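Local structure of sugar ABC transporter (Agrobacterium radiobacter, 4RXT) at residues T46-Q51 against S69-K74; I92-D97 against P142-L147; L105-T110 against Y250-D255; I138-G143 against A199-M204. The protein binds alpha-L-arabinopyranose between its two lobes and probably serves as the solute-binding protein of a sugar ABC transporter. One frame throughout, in Å; residues are numbered along the deposited sequence.

In the fold
Interactions 1, 2 and 4 follow the cleft from the N-terminal to the C-terminal lobe, with interaction 3 at one of the crossings between them. Interaction 2 is a meeting point of the lobes: together with interaction 4, whose centre lies about 12 Å away and with which it shares Pro142 and Gly143, it touches the bound sugar. Interaction 1, about 9 Å from interaction 2 between centres, adds a second bridge, since Phe73 N and Gly143 O lie 2.9 Å apart, probably hydrogen-bonded. Interaction 3 joins interaction 2 through Asp93 N and Leu105 O, 2.9 Å apart and again probably bonded. Interactions 3 and 4 do not touch; their centres are about 18 Å apart.

Interaction 1: T46-Q51 against S69-K74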
# COMPACT_ATOMS: atom_id res chain seq x y z
N THR A 46 -3.99 12.09 -1.38
CA THR A 46 -3.31 13.31 -1.79
C THR A 46 -3.66 14.49 -0.91
O THR A 46 -3.05 15.56 -1.03
CB THR A 46 -3.70 13.67 -3.25
OG1 THR A 46 -5.14 13.71 -3.37
CG2 THR A 46 -3.15 12.64 -4.19
N ASP A 47 -4.65 14.33 -0.03
CA ASP A 47 -5.05 15.39 0.90
C ASP A 47 -4.15 15.29 2.14
O ASP A 47 -4.54 14.83 3.20
CB ASP A 47 -6.54 15.33 1.22
CG ASP A 47 -7.04 16.55 1.94
OD1 ASP A 47 -6.24 17.50 2.18
OD2 ASP A 47 -8.24 16.57 2.28
N VAL A 48 -2.95 15.83 1.98
CA VAL A 48 -1.99 15.73 3.06
C VAL A 48 -2.35 16.68 4.19
O VAL A 48 -2.29 16.33 5.36
CB VAL A 48 -0.60 16.03 2.51
CG1 VAL A 48 0.45 15.96 3.61
CG2 VAL A 48 -0.23 15.07 1.41
N ASN A 49 -2.76 17.89 3.81
CA ASN A 49 -3.21 18.89 4.79
C ASN A 49 -4.36 18.32 5.61
O ASN A 49 -4.45 18.53 6.81
CB ASN A 49 -3.66 20.18 4.09
CG ASN A 49 -3.94 21.31 5.05
OD1 ASN A 49 -3.17 21.56 5.97
ND2 ASN A 49 -5.00 22.03 4.81
N GLY A 50 -5.26 17.60 4.92
CA GLY A 50 -6.41 17.01 5.53
C GLY A 50 -5.99 16.06 6.62
O GLY A 50 -6.54 16.08 7.73
N GLN A 51 -5.02 15.23 6.32
CA GLN A 51 -4.52 14.30 7.34
C GLN A 51 -3.85 15.03 8.51
O GLN A 51 -4.03 14.67 9.66
CB GLN A 51 -3.57 13.26 6.74
CG GLN A 51 -3.34 12.14 7.72
CD GLN A 51 -2.34 11.10 7.27
OE1 GLN A 51 -1.19 11.40 7.01
NE2 GLN A 51 -2.78 9.86 7.19
N SER A 69 -1.39 5.99 9.55
CA SER A 69 -0.68 5.67 8.30
C SER A 69 -0.31 7.00 7.63
O SER A 69 -1.10 7.54 6.92
CB SER A 69 -1.55 4.82 7.35
OG SER A 69 -2.70 5.55 6.99
N PRO A 70 0.92 7.49 7.87
CA PRO A 70 1.28 8.78 7.32
C PRO A 70 1.17 8.83 5.81
O PRO A 70 1.78 8.03 5.12
CB PRO A 70 2.72 8.99 7.78
CG PRO A 70 2.92 8.07 8.93
CD PRO A 70 1.99 6.91 8.71
N THR A 71 0.45 9.83 5.29
CA THR A 71 0.16 9.85 3.88
C THR A 71 1.32 10.30 2.99
O THR A 71 1.44 9.86 1.87
CB THR A 71 -1.15 10.59 3.61
OG1 THR A 71 -1.65 10.18 2.32
CG2 THR A 71 -0.95 12.09 3.68
N GLU A 72 2.20 11.15 3.52
CA GLU A 72 3.33 11.68 2.75
C GLU A 72 4.49 11.68 3.76
O GLU A 72 4.33 12.10 4.91
CB GLU A 72 2.98 13.10 2.22
CG GLU A 72 3.66 13.58 0.93
CD GLU A 72 4.97 14.35 1.12
OE1 GLU A 72 5.37 14.66 2.25
OE2 GLU A 72 5.63 14.64 0.11
N PHE A 73 5.66 11.21 3.33
CA PHE A 73 6.81 10.97 4.20
C PHE A 73 7.36 12.23 4.86
O PHE A 73 7.48 12.31 6.08
CB PHE A 73 7.94 10.26 3.39
CG PHE A 73 9.18 10.00 4.18
CD1 PHE A 73 9.31 8.86 4.92
CD2 PHE A 73 10.23 10.92 4.15
CE1 PHE A 73 10.47 8.63 5.67
CE2 PHE A 73 11.39 10.69 4.89
CZ PHE A 73 11.51 9.54 5.65
N LYS A 74 7.73 13.22 4.04
CA LYS A 74 8.33 14.43 4.58
C LYS A 74 7.30 15.27 5.35
O LYS A 74 7.53 15.67 6.49
CB LYS A 74 8.98 15.30 3.48
CG LYS A 74 9.91 16.41 3.97
CD LYS A 74 10.98 16.69 2.90
CE LYS A 74 12.15 17.53 3.39
NZ LYS A 74 12.73 18.40 2.32
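At the cleft-facing rim of the N-terminal lobe, in the shell just behind the sugar pocket of this periplasmic binding protein, Gln51 of helix 48-60 clamps the loop that leaves strand 66-68. Both ends of its amide are used on backbone atoms. OE1 of Gln51 accepts from Thr71 N at 2.8 Å, the donor tilted modestly, by 20°, from the carbonyl plane. On the other branch, NE2 of Gln51 gives a fairly straight bond of 2.9 Å to Ser69 O. That oxygen lies close to the amide plane of Gln51, yet NE2 itself stands well above the carbonyl plane of Ser69. The reach comes from a side chain with CG anti to the backbone N (chi1 -166°) and an extended course beyond it. Pro70, between the two gripped residues, is simply spanned.

A turn earlier in the helix, the contact is apolar. Val48 CG2 rests on Thr71 CG2 at 3.8 Å and on Glu72 CB at 3.9 Å, while the carboxylate of Glu72 leads away to Ala75 N. Thr71 presents its methyl to this contact, while its OG1 is bonded to Glu45 O. The helix start is capped by Asp47, whose OD1 accepts from Gly50 N at 2.9 Å.

Because one amide branch accepts while the other donates, the pair of bonds fixes the rotation of the buried Gln51 amide and gives each of its ends a backbone partner. The loop so held borders Lys12 and Glu45, two sugar-binding residues, consistent with a second-shell role in positioning them.

Interaction 2: I92-D97 against P142-L147. With ARA (alpha-L-arabinopyranose), chain B.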
# COMPACT_ATOMS: atom_id res chain seq x y z
N ILE A 92 1.70 2.83 10.96
CA ILE A 92 1.45 1.68 10.09
C ILE A 92 1.68 2.05 8.61
O ILE A 92 1.58 3.23 8.21
CB ILE A 92 0.05 1.05 10.29
CG1 ILE A 92 -1.07 2.04 9.96
CG2 ILE A 92 -0.09 0.51 11.71
CD1 ILE A 92 -2.43 1.36 9.81
N ASP A 93 2.02 1.03 7.83
CA ASP A 93 1.93 1.06 6.35
C ASP A 93 3.00 1.84 5.57
O ASP A 93 3.44 1.36 4.54
CB ASP A 93 0.51 1.43 5.88
CG ASP A 93 0.37 1.41 4.37
OD1 ASP A 93 0.14 0.31 3.81
OD2 ASP A 93 0.52 2.49 3.75
N SER A 94 3.34 3.05 6.03
CA SER A 94 4.03 4.00 5.17
C SER A 94 4.76 4.96 6.09
O SER A 94 4.19 5.49 7.01
CB SER A 94 2.99 4.76 4.30
OG SER A 94 3.58 5.55 3.29
N GLY A 95 6.05 5.17 5.84
CA GLY A 95 6.89 5.90 6.78
C GLY A 95 6.71 7.40 6.78
O GLY A 95 6.09 7.98 5.89
N ALA A 96 7.25 8.02 7.83
CA ALA A 96 7.30 9.47 7.92
C ALA A 96 8.68 9.88 8.43
O ALA A 96 9.40 9.10 9.11
CB ALA A 96 6.20 10.05 8.81
N ASP A 97 9.01 11.12 8.14
CA ASP A 97 10.30 11.71 8.60
C ASP A 97 10.30 12.09 10.11
O ASP A 97 10.44 13.26 10.48
CB ASP A 97 10.64 12.93 7.74
CG ASP A 97 12.07 13.39 7.90
OD1 ASP A 97 12.95 12.58 8.30
OD2 ASP A 97 12.32 14.57 7.59
N PRO A 142 3.11 11.21 -5.74
CA PRO A 142 4.50 11.32 -5.25
C PRO A 142 4.63 11.51 -3.73
O PRO A 142 3.71 11.99 -3.07
CB PRO A 142 5.00 12.57 -5.96
CG PRO A 142 3.81 13.40 -6.10
CD PRO A 142 2.68 12.44 -6.42
N GLY A 143 5.80 11.18 -3.19
CA GLY A 143 6.10 11.56 -1.83
C GLY A 143 5.62 10.63 -0.72
O GLY A 143 5.82 10.91 0.45
N ALA A 144 5.07 9.48 -1.08
CA ALA A 144 4.59 8.51 -0.08
C ALA A 144 5.72 7.58 0.33
O ALA A 144 6.44 7.09 -0.51
CB ALA A 144 3.40 7.68 -0.61
N GLY A 145 5.86 7.31 1.60
CA GLY A 145 6.93 6.43 2.06
C GLY A 145 6.85 5.04 1.43
O GLY A 145 7.80 4.51 0.88
N SER A 146 5.66 4.43 1.53
CA SER A 146 5.47 3.05 1.03
C SER A 146 5.78 3.00 -0.48
O SER A 146 6.51 2.12 -0.96
CB SER A 146 4.05 2.55 1.32
OG SER A 146 3.14 3.46 0.78
N LEU A 147 5.20 3.93 -1.22
CA LEU A 147 5.29 3.87 -2.70
C LEU A 147 6.70 4.18 -3.23
O LEU A 147 7.15 3.59 -4.23
CB LEU A 147 4.28 4.80 -3.35
CG LEU A 147 2.82 4.60 -2.87
CD1 LEU A 147 1.89 5.53 -3.66
CD2 LEU A 147 2.33 3.15 -2.92
C1 ARA B . -1.60 0.42 -0.41
C2 ARA B . -0.37 1.11 0.22
C3 ARA B . -0.78 2.44 0.81
C4 ARA B . -1.54 3.30 -0.21
C5 ARA B . -1.98 2.52 -1.37
O1 ARA B . -0.80 -0.36 -1.29
O2 ARA B . 0.18 0.29 1.27
O3 ARA B . 0.39 3.07 1.36
O4 ARA B . -0.71 4.26 -0.86
O5 ARA B . -2.56 1.24 -1.06
O HOH W 1 4.33 8.11 3.95
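Ser94 OG is gripped from several sides: it accepts from Ser146 N at 2.9 Å in a nearly straight bond and gives its own hydrogen to a water 2.7 Å away, while Lys12 NZ adds a weak bond. Its chi1 of -170° sets the hydroxyl anti to the backbone N, over the first turn of helix 145-161. The same water accepts from Gly145 N at 2.9 Å and donates to Gly95 O at 2.6 Å, so it ties the loop to the helix start a second time. Here the backbones come close, Gly95 N lying 4.1 Å from Gly145 CA.

The neighbouring Asp93 and the hydroxyl of Ser146 hold the sugar. Asp93 takes a forked grip, with OD1 accepting from O2 of the arabinopyranose at 2.5 Å and OD2 from O3 in a very short bond. O3 also accepts from Ser146 OG at 2.8 Å, which makes this sugar hydroxyl a bridge between the segments. Asp93 OD1 is further bonded to Tyr18 OH, and Leu147 CD2 comes no nearer to the sugar than 3.8 Å from its O4 hydroxyl.

A loop of one lobe meeting the N-terminus of a helix of the other, with a sugar hydroxyl shared between them, is characteristic of the closed, ligand-bound form of a periplasmic binding protein.

Interaction 3: L105-T110 against Y250-D255; sequences LTTDNT and YRMGYD
Leu105 and Met252 bring strand 103-106 of the N-terminal sheet together with helix 249-264, which packs on this lobe although the strand before it, 243-246, belongs to the other sheet. Residues 105-110 themselves run from the N-terminal strand into helix 109-128, which leads to the C-terminal lobe; such crossings of the chain between lobes are a hallmark of the type I periplasmic binding fold.

Van der Waals packing carries the contact. Leu105 CD2 presses on Asp255 CB at 3.5 Å, the two side chains lying roughly perpendicular. Met252 reaches along the backbone of 105-107: its CG lies 3.9 Å from Leu105 O, and its CE comes to 3.7 Å from Thr107 OG1. A bend at chi3 (-133°) carries the methyl there; the side chain also touches Asp93 and Tyr18 of the pocket.

Several polar groups are bonded within the segments or to neighbours. Thr107 OG1 bonds to Gln247 OE1, linking it to a sugar-binding residue, and Thr106 OG1 gives a 2.8 Å bond to Thr107 O. On the helix, Arg251 NE and Asp255 OD2 form a salt bridge of 3.0 Å, in which the oxygen lies near the guanidinium plane and is met on its anti side.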
# COMPACT_ATOMS: atom_id res chain seq x y z
N LEU A 105 4.26 -0.88 12.19
CA LEU A 105 3.82 -2.16 11.60
C LEU A 105 3.61 -1.93 10.11
O LEU A 105 2.84 -1.04 9.70
CB LEU A 105 2.53 -2.64 12.25
CG LEU A 105 2.53 -2.94 13.74
CD1 LEU A 105 2.21 -1.70 14.56
CD2 LEU A 105 1.53 -4.06 14.02
N THR A 106 4.32 -2.68 9.30
CA THR A 106 4.38 -2.39 7.86
C THR A 106 4.89 -3.56 7.03
O THR A 106 5.65 -4.39 7.52
CB THR A 106 5.27 -1.13 7.59
OG1 THR A 106 5.23 -0.79 6.20
CG2 THR A 106 6.71 -1.36 8.02
N THR A 107 4.47 -3.59 5.77
CA THR A 107 5.19 -4.36 4.77
C THR A 107 6.64 -3.82 4.67
O THR A 107 6.89 -2.62 4.86
CB THR A 107 4.48 -4.20 3.41
OG1 THR A 107 3.10 -4.56 3.59
CG2 THR A 107 5.14 -5.04 2.28
N ASP A 108 7.58 -4.70 4.34
CA ASP A 108 8.91 -4.29 3.88
C ASP A 108 8.70 -3.86 2.42
O ASP A 108 8.68 -4.66 1.50
CB ASP A 108 9.90 -5.45 4.02
CG ASP A 108 11.31 -5.12 3.52
OD1 ASP A 108 11.53 -4.11 2.74
OD2 ASP A 108 12.20 -5.93 3.87
N ASN A 109 8.51 -2.57 2.24
CA ASN A 109 8.12 -2.05 0.94
C ASN A 109 9.19 -2.09 -0.13
O ASN A 109 8.90 -2.27 -1.30
CB ASN A 109 7.49 -0.67 1.05
CG ASN A 109 6.10 -0.76 1.64
OD1 ASN A 109 5.21 -1.36 1.03
ND2 ASN A 109 5.92 -0.20 2.84
N THR A 110 10.44 -2.02 0.27
CA THR A 110 11.52 -2.16 -0.69
C THR A 110 11.54 -3.60 -1.24
O THR A 110 11.62 -3.83 -2.48
CB THR A 110 12.86 -1.77 -0.08
OG1 THR A 110 12.75 -0.44 0.46
CG2 THR A 110 13.90 -1.80 -1.16
N TYR A 250 -5.32 -5.90 7.34
CA TYR A 250 -6.14 -6.24 8.51
C TYR A 250 -5.29 -6.30 9.77
O TYR A 250 -5.63 -5.71 10.80
CB TYR A 250 -6.88 -7.56 8.31
CG TYR A 250 -7.90 -7.85 9.39
CD1 TYR A 250 -9.19 -7.40 9.25
CD2 TYR A 250 -7.55 -8.56 10.54
CE1 TYR A 250 -10.17 -7.68 10.21
CE2 TYR A 250 -8.48 -8.83 11.53
CZ TYR A 250 -9.79 -8.40 11.37
OH TYR A 250 -10.71 -8.70 12.36
N ARG A 251 -4.14 -6.97 9.67
CA ARG A 251 -3.23 -7.07 10.82
C ARG A 251 -2.65 -5.72 11.21
O ARG A 251 -2.51 -5.45 12.38
CB ARG A 251 -2.12 -8.09 10.55
CG ARG A 251 -1.11 -8.18 11.68
CD ARG A 251 0.02 -9.10 11.35
NE ARG A 251 0.93 -9.20 12.47
CZ ARG A 251 2.11 -9.81 12.41
NH1 ARG A 251 2.52 -10.38 11.28
NH2 ARG A 251 2.86 -9.88 13.49
N MET A 252 -2.27 -4.90 10.22
CA MET A 252 -1.80 -3.55 10.53
C MET A 252 -2.82 -2.79 11.41
O MET A 252 -2.44 -2.13 12.39
CB MET A 252 -1.44 -2.74 9.26
CG MET A 252 -0.18 -3.19 8.51
SD MET A 252 -0.01 -2.16 6.99
CE MET A 252 0.34 -3.44 5.77
N GLY A 253 -4.11 -2.89 11.08
CA GLY A 253 -5.16 -2.26 11.87
C GLY A 253 -5.33 -2.89 13.25
O GLY A 253 -5.35 -2.20 14.27
N TYR A 254 -5.41 -4.22 13.26
CA TYR A 254 -5.66 -4.97 14.49
C TYR A 254 -4.49 -4.83 15.47
O TYR A 254 -4.67 -4.42 16.63
CB TYR A 254 -5.95 -6.44 14.19
CG TYR A 254 -6.50 -7.17 15.40
CD1 TYR A 254 -5.66 -7.61 16.41
CD2 TYR A 254 -7.87 -7.34 15.56
CE1 TYR A 254 -6.16 -8.24 17.53
CE2 TYR A 254 -8.40 -7.98 16.68
CZ TYR A 254 -7.54 -8.43 17.66
OH TYR A 254 -8.11 -9.03 18.76
N ASP A 255 -3.32 -5.24 15.01
CA ASP A 255 -2.15 -5.25 15.84
C ASP A 255 -1.67 -3.81 16.05
O ASP A 255 -0.97 -3.55 17.03
CB ASP A 255 -1.05 -6.12 15.27
CG ASP A 255 -1.29 -7.60 15.53
OD1 ASP A 255 -2.22 -7.95 16.29
OD2 ASP A 255 -0.53 -8.41 14.99

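Interaction 4: I138-G143 against A199-M204; sequences ITNTPG and ASNLIM. With ARA (alpha-L-arabinopyranose), chain B.
Strands 133-139 and 194-199 run parallel and end side by side, Ile138 pairing with Ala199 at a CA-CA distance of 5.1 Å. Their last bond runs from Ser200 N to Ile138 O, 3.2 Å long and nearly along the C=O axis. Beyond it one chain enters the loop 140-144 and the other passes through Ser200 and Asn201 into helix 202-214. Asn201 caps that helix: its OD1 accepts from Met204 N at 3.0 Å in an almost straight bond.

Two waters fill in between the segments past the strand ends. One joins Thr139 OG1 to Ser200 OG; the other accepts from Asn140 N at 2.9 Å, lies 2.7 Å from Ser200 OG, and donates weakly to Asn201 OD1.

Among side chains, Met204 folds back over the strand end through bends at chi2 (-61°) and chi3. Its SD meets Ile138 CG2 at 3.6 Å, and its CE meets Asn140 ND2 at 3.4 Å. Ile203 CG2 presses on the same ND2, which is buried without a polar partner. The Asn140 and Asn201 side chains run nearly square to each other, their amide planes 38° apart.

Beyond the cap, Asn201 belongs to the arabinose pocket and Ser200 O bonds to Arg150, another sugar-binding residue. Ligand residues at the ends of parallel strands and the starts of the following helices are typical of the lobes of periplasmic sugar-binding proteins, here the C-terminal one.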
# COMPACT_ATOMS: atom_id res chain seq x y z
N ILE A 138 4.16 2.81 -12.69
CA ILE A 138 3.16 3.83 -12.44
C ILE A 138 2.83 3.83 -10.94
O ILE A 138 2.43 2.78 -10.37
CB ILE A 138 1.87 3.62 -13.29
CG1 ILE A 138 2.21 3.45 -14.77
CG2 ILE A 138 0.88 4.77 -13.04
CD1 ILE A 138 1.05 2.96 -15.60
N THR A 139 2.99 5.00 -10.35
CA THR A 139 2.89 5.28 -8.92
C THR A 139 1.72 6.24 -8.66
O THR A 139 1.55 7.24 -9.35
CB THR A 139 4.23 5.84 -8.37
OG1 THR A 139 5.25 4.88 -8.63
CG2 THR A 139 4.15 6.10 -6.88
N ASN A 140 0.92 5.90 -7.66
CA ASN A 140 -0.36 6.58 -7.35
C ASN A 140 -0.22 8.10 -7.21
O ASN A 140 -0.96 8.84 -7.71
CB ASN A 140 -0.94 5.97 -6.05
CG ASN A 140 -2.36 6.37 -5.74
OD1 ASN A 140 -2.72 6.52 -4.60
ND2 ASN A 140 -3.13 6.49 -6.72
N THR A 141 0.80 8.50 -6.46
CA THR A 141 1.03 9.91 -6.11
C THR A 141 2.48 10.02 -5.59
O THR A 141 3.03 9.04 -5.06
CB THR A 141 0.01 10.39 -5.05
OG1 THR A 141 0.13 11.81 -4.81
CG2 THR A 141 0.14 9.60 -3.73
N PRO A 142 3.11 11.21 -5.74
CA PRO A 142 4.50 11.32 -5.25
C PRO A 142 4.63 11.51 -3.73
O PRO A 142 3.71 11.99 -3.07
CB PRO A 142 5.00 12.57 -5.96
CG PRO A 142 3.81 13.40 -6.10
CD PRO A 142 2.68 12.44 -6.42
N GLY A 143 5.80 11.18 -3.19
CA GLY A 143 6.10 11.56 -1.83
C GLY A 143 5.62 10.63 -0.72
O GLY A 143 5.82 10.91 0.45
N ALA A 199 2.33 -1.52 -11.32
CA ALA A 199 1.28 -0.63 -10.75
C ALA A 199 1.31 -0.81 -9.24
O ALA A 199 0.85 -1.80 -8.70
CB ALA A 199 -0.10 -1.00 -11.31
N SER A 200 1.93 0.15 -8.55
CA SER A 200 2.49 -0.18 -7.23
C SER A 200 1.57 -0.03 -6.00
O SER A 200 2.05 -0.07 -4.87
CB SER A 200 3.74 0.61 -6.98
OG SER A 200 3.40 1.98 -6.95
N ASN A 201 0.27 0.15 -6.23
CA ASN A 201 -0.69 0.06 -5.14
C ASN A 201 -2.07 -0.36 -5.69
O ASN A 201 -2.23 -0.49 -6.89
CB ASN A 201 -0.73 1.36 -4.31
CG ASN A 201 -1.61 2.45 -4.92
OD1 ASN A 201 -1.77 2.52 -6.14
ND2 ASN A 201 -2.18 3.27 -4.08
N LEU A 202 -3.04 -0.48 -4.80
CA LEU A 202 -4.37 -0.95 -5.23
C LEU A 202 -4.95 -0.05 -6.33
O LEU A 202 -5.54 -0.53 -7.29
CB LEU A 202 -5.31 -0.97 -4.04
CG LEU A 202 -6.76 -1.31 -4.36
CD1 LEU A 202 -6.79 -2.71 -4.91
CD2 LEU A 202 -7.58 -1.17 -3.09
N ILE A 203 -4.86 1.25 -6.13
CA ILE A 203 -5.51 2.23 -6.97
C ILE A 203 -4.95 2.18 -8.39
O ILE A 203 -5.65 2.20 -9.37
CB ILE A 203 -5.42 3.67 -6.38
CG1 ILE A 203 -5.92 3.70 -4.91
CG2 ILE A 203 -6.17 4.67 -7.24
CD1 ILE A 203 -7.30 3.10 -4.72
N MET A 204 -3.62 2.10 -8.48
CA MET A 204 -3.02 1.95 -9.79
C MET A 204 -3.29 0.58 -10.42
O MET A 204 -3.50 0.48 -11.64
CB MET A 204 -1.52 2.26 -9.76
CG MET A 204 -1.15 3.71 -9.47
SD MET A 204 -1.79 4.94 -10.69
CE MET A 204 -3.36 5.42 -9.94
C1 ARA B . -1.60 0.42 -0.41
C2 ARA B . -0.37 1.11 0.22
C3 ARA B . -0.78 2.44 0.81
C4 ARA B . -1.54 3.30 -0.21
C5 ARA B . -1.98 2.52 -1.37
O1 ARA B . -0.80 -0.36 -1.29
O2 ARA B . 0.18 0.29 1.27
O3 ARA B . 0.39 3.07 1.36
O4 ARA B . -0.71 4.26 -0.86
O5 ARA B . -2.56 1.24 -1.06
O HOH W 2 5.86 3.03 -6.61
O HOH W 3 1.10 3.28 -6.55